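Long-range contacts in Cap5O (Staphylococcus aureus, PDB 3OJL), which probably oxidises UDP-sugars with NAD, as a member of the UDP-glucose/GDP-mannose dehydrogenase family that takes part in capsular polysaccharide synthesis: residues Asp98-Cys103 against Phe276-Asp281; Cys160-Leu165 against Asn176-Gly181; Ser385-Leu390 against Lys407-Ser412. All coordinates share one frame; numbering follows the deposited sequence.

Contact 1 of 3, residues Asp98-Cys103 against Phe276-Asp281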
# COMPACT_ATOMS: atom_id res chain seq x y z
N ASP A 98 17.50 -5.86 -20.57
CA ASP A 98 16.75 -4.75 -21.15
C ASP A 98 16.29 -3.60 -20.23
O ASP A 98 16.50 -3.63 -19.01
CB ASP A 98 15.61 -5.28 -22.06
CG ASP A 98 14.61 -6.20 -21.39
OD1 ASP A 98 14.51 -6.17 -20.15
OD2 ASP A 98 13.87 -6.90 -22.13
N GLN A 99 15.68 -2.58 -20.86
CA GLN A 99 15.16 -1.34 -20.26
C GLN A 99 14.13 -1.59 -19.15
O GLN A 99 14.27 -1.07 -18.03
CB GLN A 99 14.62 -0.36 -21.34
CG GLN A 99 13.61 -0.95 -22.36
CD GLN A 99 12.98 0.07 -23.32
OE1 GLN A 99 12.72 -0.24 -24.49
NE2 GLN A 99 12.68 1.28 -22.83
N TYR A 100 13.11 -2.41 -19.46
CA TYR A 100 12.02 -2.72 -18.56
C TYR A 100 12.24 -3.93 -17.65
O TYR A 100 11.32 -4.30 -16.91
CB TYR A 100 10.67 -2.76 -19.32
CG TYR A 100 10.28 -1.41 -19.86
CD1 TYR A 100 10.12 -1.20 -21.23
CD2 TYR A 100 10.15 -0.31 -19.02
CE1 TYR A 100 9.79 0.06 -21.74
CE2 TYR A 100 9.84 0.96 -19.52
CZ TYR A 100 9.66 1.14 -20.88
OH TYR A 100 9.32 2.38 -21.36
N ARG A 101 13.48 -4.51 -17.66
CA ARG A 101 13.87 -5.67 -16.84
C ARG A 101 12.84 -6.83 -16.93
O ARG A 101 12.48 -7.46 -15.93
CB ARG A 101 14.19 -5.26 -15.38
CG ARG A 101 15.55 -4.63 -15.18
CD ARG A 101 16.18 -5.22 -13.94
NE ARG A 101 16.79 -4.22 -13.06
CZ ARG A 101 17.03 -4.40 -11.77
NH1 ARG A 101 16.68 -5.54 -11.17
NH2 ARG A 101 17.60 -3.44 -11.05
N SER A 102 12.38 -7.08 -18.16
CA SER A 102 11.42 -8.11 -18.53
C SER A 102 11.73 -9.50 -17.96
O SER A 102 12.91 -9.84 -17.73
CB SER A 102 11.28 -8.18 -20.05
OG SER A 102 12.05 -9.19 -20.69
N CYS A 103 10.69 -10.31 -17.74
CA CYS A 103 10.88 -11.67 -17.29
C CYS A 103 11.59 -12.47 -18.38
O CYS A 103 11.15 -12.48 -19.54
CB CYS A 103 9.55 -12.32 -16.93
SG CYS A 103 9.66 -14.10 -16.59
N PHE A 276 8.46 -7.90 -13.77
CA PHE A 276 7.76 -8.86 -14.62
C PHE A 276 6.42 -8.27 -15.06
O PHE A 276 5.96 -8.58 -16.17
CB PHE A 276 7.58 -10.21 -13.92
CG PHE A 276 8.84 -11.05 -13.71
CD1 PHE A 276 8.75 -12.37 -13.31
CD2 PHE A 276 10.11 -10.50 -13.90
CE1 PHE A 276 9.90 -13.14 -13.12
CE2 PHE A 276 11.25 -11.27 -13.71
CZ PHE A 276 11.14 -12.58 -13.33
N ILE A 277 5.82 -7.38 -14.21
CA ILE A 277 4.56 -6.65 -14.45
C ILE A 277 4.81 -5.49 -15.38
O ILE A 277 4.07 -5.38 -16.36
CB ILE A 277 3.80 -6.20 -13.15
CG1 ILE A 277 3.26 -7.40 -12.35
CG2 ILE A 277 2.67 -5.22 -13.45
CD1 ILE A 277 3.95 -7.51 -11.15
N ILE A 278 5.83 -4.63 -15.09
CA ILE A 278 6.19 -3.45 -15.89
C ILE A 278 6.33 -3.84 -17.34
O ILE A 278 5.63 -3.29 -18.17
CB ILE A 278 7.44 -2.62 -15.40
CG1 ILE A 278 7.24 -1.96 -14.01
CG2 ILE A 278 7.88 -1.56 -16.45
CD1 ILE A 278 8.57 -1.55 -13.30
N ALA A 279 7.20 -4.82 -17.65
CA ALA A 279 7.50 -5.26 -19.02
C ALA A 279 6.30 -5.71 -19.87
O ALA A 279 6.38 -5.67 -21.10
CB ALA A 279 8.56 -6.33 -19.00
N LYS A 280 5.19 -6.10 -19.21
CA LYS A 280 3.95 -6.51 -19.88
C LYS A 280 3.12 -5.34 -20.40
O LYS A 280 2.39 -5.50 -21.38
CB LYS A 280 3.14 -7.47 -19.01
CG LYS A 280 3.82 -8.82 -18.77
CD LYS A 280 4.25 -9.60 -20.04
CE LYS A 280 3.11 -10.11 -20.89
NZ LYS A 280 3.45 -11.38 -21.59
N ASP A 281 3.23 -4.16 -19.77
CA ASP A 281 2.55 -2.92 -20.15
C ASP A 281 3.37 -1.75 -19.57
O ASP A 281 2.94 -1.14 -18.57
CB ASP A 281 1.10 -2.91 -19.65
CG ASP A 281 0.22 -1.82 -20.24
OD1 ASP A 281 -0.95 -1.73 -19.85
OD2 ASP A 281 0.71 -1.06 -21.12
O HOH W 1 7.89 -9.40 -17.92

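Contact 2 of 3, residues Cys160-Leu165 against Asn176-Gly181. With NAD (nicotinamide-adenine-dinucleotide), chain C.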
# COMPACT_ATOMS: atom_id res chain seq x y z
N CYS A 160 2.01 -22.99 -10.56
CA CYS A 160 1.96 -23.07 -9.11
C CYS A 160 3.23 -22.40 -8.64
O CYS A 160 4.28 -23.04 -8.63
CB CYS A 160 1.85 -24.51 -8.61
SG CYS A 160 1.78 -24.65 -6.81
N PRO A 161 3.22 -21.08 -8.38
CA PRO A 161 4.47 -20.41 -8.02
C PRO A 161 4.99 -20.82 -6.65
O PRO A 161 4.29 -20.66 -5.64
CB PRO A 161 4.15 -18.93 -8.18
CG PRO A 161 2.69 -18.84 -7.98
CD PRO A 161 2.08 -20.14 -8.39
N GLU A 162 6.16 -21.50 -6.66
CA GLU A 162 6.81 -22.02 -5.46
C GLU A 162 7.86 -21.03 -5.00
O GLU A 162 8.72 -20.61 -5.78
CB GLU A 162 7.43 -23.41 -5.70
CG GLU A 162 7.46 -24.31 -4.47
CD GLU A 162 6.48 -25.48 -4.45
OE1 GLU A 162 6.95 -26.64 -4.38
OE2 GLU A 162 5.25 -25.23 -4.50
N ARG A 163 7.77 -20.64 -3.73
CA ARG A 163 8.67 -19.71 -3.06
C ARG A 163 9.05 -20.36 -1.71
O ARG A 163 8.19 -20.93 -1.04
CB ARG A 163 7.93 -18.36 -2.85
CG ARG A 163 8.77 -17.20 -2.31
CD ARG A 163 7.92 -16.27 -1.45
NE ARG A 163 7.12 -15.31 -2.23
CZ ARG A 163 6.20 -14.50 -1.72
NH1 ARG A 163 5.93 -14.52 -0.42
NH2 ARG A 163 5.54 -13.66 -2.51
N VAL A 164 10.35 -20.34 -1.34
CA VAL A 164 10.81 -20.92 -0.07
C VAL A 164 11.93 -20.13 0.62
O VAL A 164 12.83 -19.62 -0.04
CB VAL A 164 11.15 -22.44 -0.11
CG1 VAL A 164 9.90 -23.32 -0.00
CG2 VAL A 164 12.01 -22.81 -1.32
N LEU A 165 11.86 -20.06 1.95
CA LEU A 165 12.86 -19.43 2.81
C LEU A 165 13.81 -20.55 3.28
O LEU A 165 13.32 -21.53 3.85
CB LEU A 165 12.14 -18.74 3.99
CG LEU A 165 12.89 -18.53 5.32
CD1 LEU A 165 13.51 -17.15 5.40
CD2 LEU A 165 11.95 -18.74 6.49
N ASN A 176 2.94 -24.60 4.09
CA ASN A 176 2.55 -23.36 3.41
C ASN A 176 1.35 -23.51 2.48
O ASN A 176 1.16 -24.57 1.86
CB ASN A 176 3.72 -22.76 2.65
CG ASN A 176 4.69 -21.96 3.46
OD1 ASN A 176 4.66 -21.92 4.71
ND2 ASN A 176 5.61 -21.33 2.74
N ASN A 177 0.56 -22.43 2.39
CA ASN A 177 -0.59 -22.33 1.50
C ASN A 177 -0.10 -22.18 0.06
O ASN A 177 0.85 -21.43 -0.20
CB ASN A 177 -1.48 -21.15 1.89
CG ASN A 177 -2.27 -21.41 3.13
OD1 ASN A 177 -2.78 -22.51 3.35
ND2 ASN A 177 -2.37 -20.40 3.98
N ARG A 178 -0.72 -22.95 -0.85
CA ARG A 178 -0.37 -23.02 -2.26
C ARG A 178 -1.47 -22.46 -3.15
O ARG A 178 -2.65 -22.57 -2.83
CB ARG A 178 -0.07 -24.47 -2.65
CG ARG A 178 1.22 -24.62 -3.39
CD ARG A 178 1.77 -26.02 -3.27
NE ARG A 178 3.16 -26.03 -2.78
CZ ARG A 178 3.51 -26.01 -1.50
NH1 ARG A 178 2.58 -25.96 -0.55
NH2 ARG A 178 4.78 -26.03 -1.16
N ILE A 179 -1.08 -21.89 -4.29
CA ILE A 179 -1.98 -21.36 -5.30
C ILE A 179 -1.92 -22.29 -6.51
O ILE A 179 -0.85 -22.43 -7.12
CB ILE A 179 -1.64 -19.88 -5.68
CG1 ILE A 179 -1.59 -18.96 -4.43
CG2 ILE A 179 -2.61 -19.35 -6.76
CD1 ILE A 179 -0.97 -17.60 -4.64
N ILE A 180 -3.06 -22.91 -6.84
CA ILE A 180 -3.19 -23.81 -7.99
C ILE A 180 -3.82 -22.98 -9.11
O ILE A 180 -5.00 -22.66 -9.04
CB ILE A 180 -3.99 -25.12 -7.68
CG1 ILE A 180 -3.44 -25.90 -6.43
CG2 ILE A 180 -4.13 -26.02 -8.93
CD1 ILE A 180 -1.98 -26.54 -6.53
N GLY A 181 -2.99 -22.58 -10.08
CA GLY A 181 -3.45 -21.76 -11.19
C GLY A 181 -3.51 -22.57 -12.45
O GLY A 181 -2.50 -22.70 -13.14
PA NAD C . 18.73 -22.42 -8.99
O1A NAD C . 19.79 -21.68 -9.72
O2A NAD C . 19.15 -22.73 -7.60
O5B NAD C . 18.40 -23.77 -9.80
C5B NAD C . 17.99 -23.81 -11.15
C4B NAD C . 18.41 -25.17 -11.68
O4B NAD C . 17.83 -25.39 -12.94
C3B NAD C . 19.93 -25.25 -11.87
O3B NAD C . 20.41 -26.43 -11.25
C2B NAD C . 20.11 -25.30 -13.38
O2B NAD C . 21.26 -26.03 -13.74
C1B NAD C . 18.80 -25.95 -13.81
N9A NAD C . 18.39 -25.61 -15.18
C8A NAD C . 18.36 -24.38 -15.75
N7A NAD C . 17.85 -24.50 -17.00
C5A NAD C . 17.51 -25.78 -17.22
C6A NAD C . 16.93 -26.43 -18.32
N6A NAD C . 16.50 -25.75 -19.39
N1A NAD C . 16.71 -27.80 -18.25
C2A NAD C . 17.04 -28.48 -17.08
N3A NAD C . 17.60 -27.83 -16.00
C4A NAD C . 17.83 -26.49 -16.07
O3 NAD C . 17.34 -21.62 -9.04
PN NAD C . 16.19 -21.79 -7.91
O1N NAD C . 16.67 -21.15 -6.66
O2N NAD C . 15.72 -23.20 -7.90
O5D NAD C . 14.99 -20.86 -8.45
C5D NAD C . 14.32 -21.10 -9.66
C4D NAD C . 13.20 -20.09 -9.87
O4D NAD C . 12.14 -20.29 -8.96
C3D NAD C . 13.59 -18.63 -9.69
O3D NAD C . 14.29 -18.06 -10.78
C2D NAD C . 12.23 -18.00 -9.50
O2D NAD C . 11.54 -18.00 -10.72
C1D NAD C . 11.55 -19.04 -8.62
N1N NAD C . 11.76 -18.67 -7.20
C2N NAD C . 12.77 -19.23 -6.46
C3N NAD C . 12.96 -18.89 -5.12
C7N NAD C . 14.19 -19.40 -4.42
O7N NAD C . 14.02 -20.31 -3.36
N7N NAD C . 15.40 -19.00 -4.83
C4N NAD C . 12.12 -17.97 -4.52
C5N NAD C . 11.08 -17.39 -5.27
C6N NAD C . 10.92 -17.74 -6.61

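Contact 3 of 3, residues Ser385-Leu390 against Lys407-Ser412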
# COMPACT_ATOMS: atom_id res chain seq x y z
N SER A 385 19.95 -9.88 14.47
CA SER A 385 19.53 -9.96 15.87
C SER A 385 20.62 -9.54 16.86
O SER A 385 20.31 -9.00 17.92
CB SER A 385 19.00 -11.35 16.20
OG SER A 385 17.74 -11.54 15.58
N GLU A 386 21.90 -9.73 16.47
CA GLU A 386 23.08 -9.34 17.27
C GLU A 386 23.19 -7.83 17.44
O GLU A 386 23.81 -7.37 18.41
CB GLU A 386 24.39 -9.95 16.74
CG GLU A 386 24.47 -10.19 15.24
CD GLU A 386 23.93 -11.54 14.83
OE1 GLU A 386 22.77 -11.60 14.36
OE2 GLU A 386 24.66 -12.55 14.99
N PHE A 387 22.56 -7.06 16.53
CA PHE A 387 22.58 -5.60 16.58
C PHE A 387 21.48 -4.99 17.47
O PHE A 387 21.61 -3.83 17.86
CB PHE A 387 22.59 -4.97 15.16
CG PHE A 387 23.65 -5.45 14.18
CD1 PHE A 387 23.39 -5.45 12.81
CD2 PHE A 387 24.90 -5.86 14.62
CE1 PHE A 387 24.37 -5.87 11.90
CE2 PHE A 387 25.87 -6.30 13.71
CZ PHE A 387 25.59 -6.30 12.36
N LYS A 388 20.43 -5.78 17.81
CA LYS A 388 19.28 -5.37 18.65
C LYS A 388 19.72 -4.83 20.01
O LYS A 388 19.17 -3.84 20.49
CB LYS A 388 18.27 -6.51 18.83
CG LYS A 388 17.51 -6.89 17.56
CD LYS A 388 16.47 -7.98 17.80
CE LYS A 388 15.59 -8.28 16.59
NZ LYS A 388 14.60 -7.20 16.31
N ASN A 389 20.73 -5.49 20.61
CA ASN A 389 21.32 -5.14 21.90
C ASN A 389 22.79 -4.79 21.70
O ASN A 389 23.60 -5.65 21.35
CB ASN A 389 21.17 -6.30 22.90
CG ASN A 389 19.76 -6.81 23.02
OD1 ASN A 389 18.88 -6.13 23.56
ND2 ASN A 389 19.51 -8.00 22.49
N LEU A 390 23.12 -3.50 21.87
CA LEU A 390 24.47 -2.96 21.74
C LEU A 390 24.65 -1.86 22.78
O LEU A 390 23.76 -1.01 22.94
CB LEU A 390 24.75 -2.41 20.32
CG LEU A 390 25.11 -3.42 19.21
CD1 LEU A 390 24.87 -2.83 17.84
CD2 LEU A 390 26.56 -3.85 19.29
N LYS A 407 18.11 0.42 9.50
CA LYS A 407 17.12 -0.64 9.69
C LYS A 407 16.36 -0.57 11.02
O LYS A 407 15.45 -1.39 11.25
CB LYS A 407 17.72 -2.04 9.41
CG LYS A 407 17.81 -2.40 7.91
CD LYS A 407 16.53 -3.06 7.33
CE LYS A 407 15.43 -2.07 7.00
NZ LYS A 407 14.25 -2.69 6.33
N ASN A 408 16.69 0.44 11.87
CA ASN A 408 16.10 0.70 13.20
C ASN A 408 16.06 -0.60 14.02
O ASN A 408 15.01 -1.02 14.52
CB ASN A 408 14.74 1.39 13.10
CG ASN A 408 14.15 1.90 14.41
OD1 ASN A 408 14.86 2.33 15.33
ND2 ASN A 408 12.81 1.90 14.48
N VAL A 409 17.22 -1.26 14.08
CA VAL A 409 17.40 -2.53 14.76
C VAL A 409 17.83 -2.35 16.23
O VAL A 409 17.37 -3.10 17.10
CB VAL A 409 18.31 -3.48 13.93
CG1 VAL A 409 19.76 -3.02 13.90
CG2 VAL A 409 18.18 -4.93 14.40
N VAL A 410 18.64 -1.32 16.50
CA VAL A 410 19.13 -0.98 17.83
C VAL A 410 17.97 -0.60 18.75
O VAL A 410 17.30 0.42 18.55
CB VAL A 410 20.25 0.10 17.79
CG1 VAL A 410 20.53 0.66 19.18
CG2 VAL A 410 21.51 -0.47 17.17
N LYS A 411 17.71 -1.45 19.74
CA LYS A 411 16.65 -1.21 20.70
C LYS A 411 17.21 -0.72 22.04
O LYS A 411 16.51 -0.01 22.77
CB LYS A 411 15.76 -2.45 20.86
CG LYS A 411 15.11 -2.93 19.56
CD LYS A 411 15.17 -4.42 19.49
CE LYS A 411 13.88 -5.08 19.88
NZ LYS A 411 13.97 -6.57 19.79
N SER A 412 18.49 -1.05 22.34
CA SER A 412 19.20 -0.67 23.57
C SER A 412 19.44 0.85 23.75
O SER A 412 19.23 1.63 22.81
CB SER A 412 20.48 -1.49 23.74
OG SER A 412 21.20 -1.61 22.53

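Contact 1 of 3, residues Asp98-Cys103 against Phe276-Asp281
Cys103 carries SG anti to its backbone N (chi1 172°), and Phe276 holds CG anti to its carbonyl carbon (chi1 -70°), which lays the cysteine side chain over one face of the phenylalanine ring. Cys103 CB stands 3.5 Å from the centroid of the Phe276 ring and nearly on the ring normal, a CH-pi contact. SG of Cys103 lies over the same ring, 3.8 Å from the Phe276 centroid, shifted toward CD1 and CE1 in a sulfur-aromatic contact. Cys103 is one half of a disulfide with Cys269 that has been observed in this protein, so the Phe276 ring packs on a member of that cysteine pair.

No direct hydrogen bond joins the segments. Instead a water accepts from Cys103 N at 2.9 Å and donates to Phe276 O at 2.7 Å. Further along, the methyl of Ala279 rests on the Ser102 backbone, Ala279 CB lying 3.4 Å from Ser102 CA, while Tyr100 crosses Ile278 at about a right angle, with Tyr100 CD2 3.6 Å from Ile278 CG2. The loop is braced by Ser102 N, which donates to the syn lone pair of Asp98 OD1 at 3.1 Å; Ser102 OG bonds to Asn96.

The contact joins the loop after strand 86-89 of the NAD-binding domain to helix 274-278 of the central domain. Phe276 also packs on Leu216 of helix 208-238, and Tyr100 reaches Gln289 of helix 286-312.

Contact 2 of 3, residues Cys160-Leu165 against Asn176-Gly181
Glu162 and Arg178 form the salt bridge at the tight, buried end of this contact. Arg178 NE donates to Glu162 OE2 at 2.8 Å with an N-H...O angle of 153°, and the carboxylate and guanidinium planes stand almost perpendicular, 89° apart. NE meets OE2 from above the carboxylate plane, 38° out of it. The carboxylate reaches this place because the Glu162 chain bends at chi2. Beside the pair, Cys160 points SG anti to its backbone N and places it beside the aliphatic part of Arg178, Cys160 SG lying 3.5 Å from Arg178 CG, with Ile180 CD1 4.2 Å from the same sulfur. Cys160 CA adds a CA-H...O contact of 3.5 Å to Ile179 O.

Both segments belong to the Rossmann-type NAD-binding domain: the chain leaves the end of strand 156-159, runs through helix 169-175, and returns as strand 178-182, antiparallel to its neighbour 156-159 in the sheet. Tyr195 of helix 185-195 packs on Cys160, Arg178 and Ile180, and Leu173 of helix 169-175 covers Glu162 and Arg178.

Beyond Glu162 the two segments separate. Arg163, Val164 and the solvent-exposed Leu165 make no contact with residues 176-181, and on the other segment Asn177 is likewise exposed. The diverging loop lies along the cofactor instead: Glu162 O is 3.7 Å from C6N of the NAD nicotinamide ring, and Arg163 CG comes within 3.8 Å of C5N. Val164, an NAD-binding residue, brings its carbonyl O to 3.6 Å from the nicotinamide amide oxygen O7N.

Contact 3 of 3, residues Ser385-Leu390 against Lys407-Ser412
The CA atoms of Lys388 and Val410 are the nearest pair across two loops that follow the neighbouring strands 378-380 and 402-405, in the five-stranded parallel sheet of the C-terminal alpha/beta domain, assigned to UDP binding. Residues 385-388 have helical backbone angles without regular helical bonding, whereas 407-412 is irregular. The Lys388 carbonyl is the hub between them: its O accepts from Lys411 N at 2.9 Å, nearly straight at 164°, and receives a second, weak bond from Ser412 N at 3.4 Å. Just before it, Lys388 CA directs a CA-H...O contact of 3.3 Å to Val409 O. Asp405 OD2 accepts from both Val409 N and Val410 N, holding this part of the loop.

Two valines fill the buried side. Val409 CG1 meets Phe387 CB at 3.7 Å and lies near the edge of that ring, while its other branch, CG2, packs 3.8 Å from Lys388 CG, the two side chains crossing at about a right angle. Val410 CG2 touches the Phe387 carbonyl O and, at 4.2 Å, Leu390 CD1. Ile380 of strand 378-380 packs against Phe387 and both valines.

On the outer side Lys388 and Lys411 run alongside each other in the same direction, and their NZ atoms end 3.6 Å apart. Lys411 is exposed, and solvent could screen the two charges. At the far end, Ser412 holds OG in the crowded position between its backbone N and carbonyl carbon (chi1 43°), and from there OG donates to Leu390 O at 2.7 Å, meeting the carbonyl at a C=O...O angle of 121°.

How the contacts relate
From the N terminus, the chain first passes through Asp98-Cys103 in the NAD-binding domain, but contact 1 closes only when Phe276-Asp281 of the central domain returns to it, 173 residues later. Contact 2 opens and closes within that long loop, spanning one short helix of the NAD-binding domain, so a local closure lies inside an interdomain one. Their nearest atoms remain about 10 Å apart, though both reach the second subunit. Contact 3 follows in series, joining two successive loops of the C-terminal sheet domain; its centre is about 37 Å from that of contact 1, on the opposite side of the chain's centre. None of the contacts cross along the sequence.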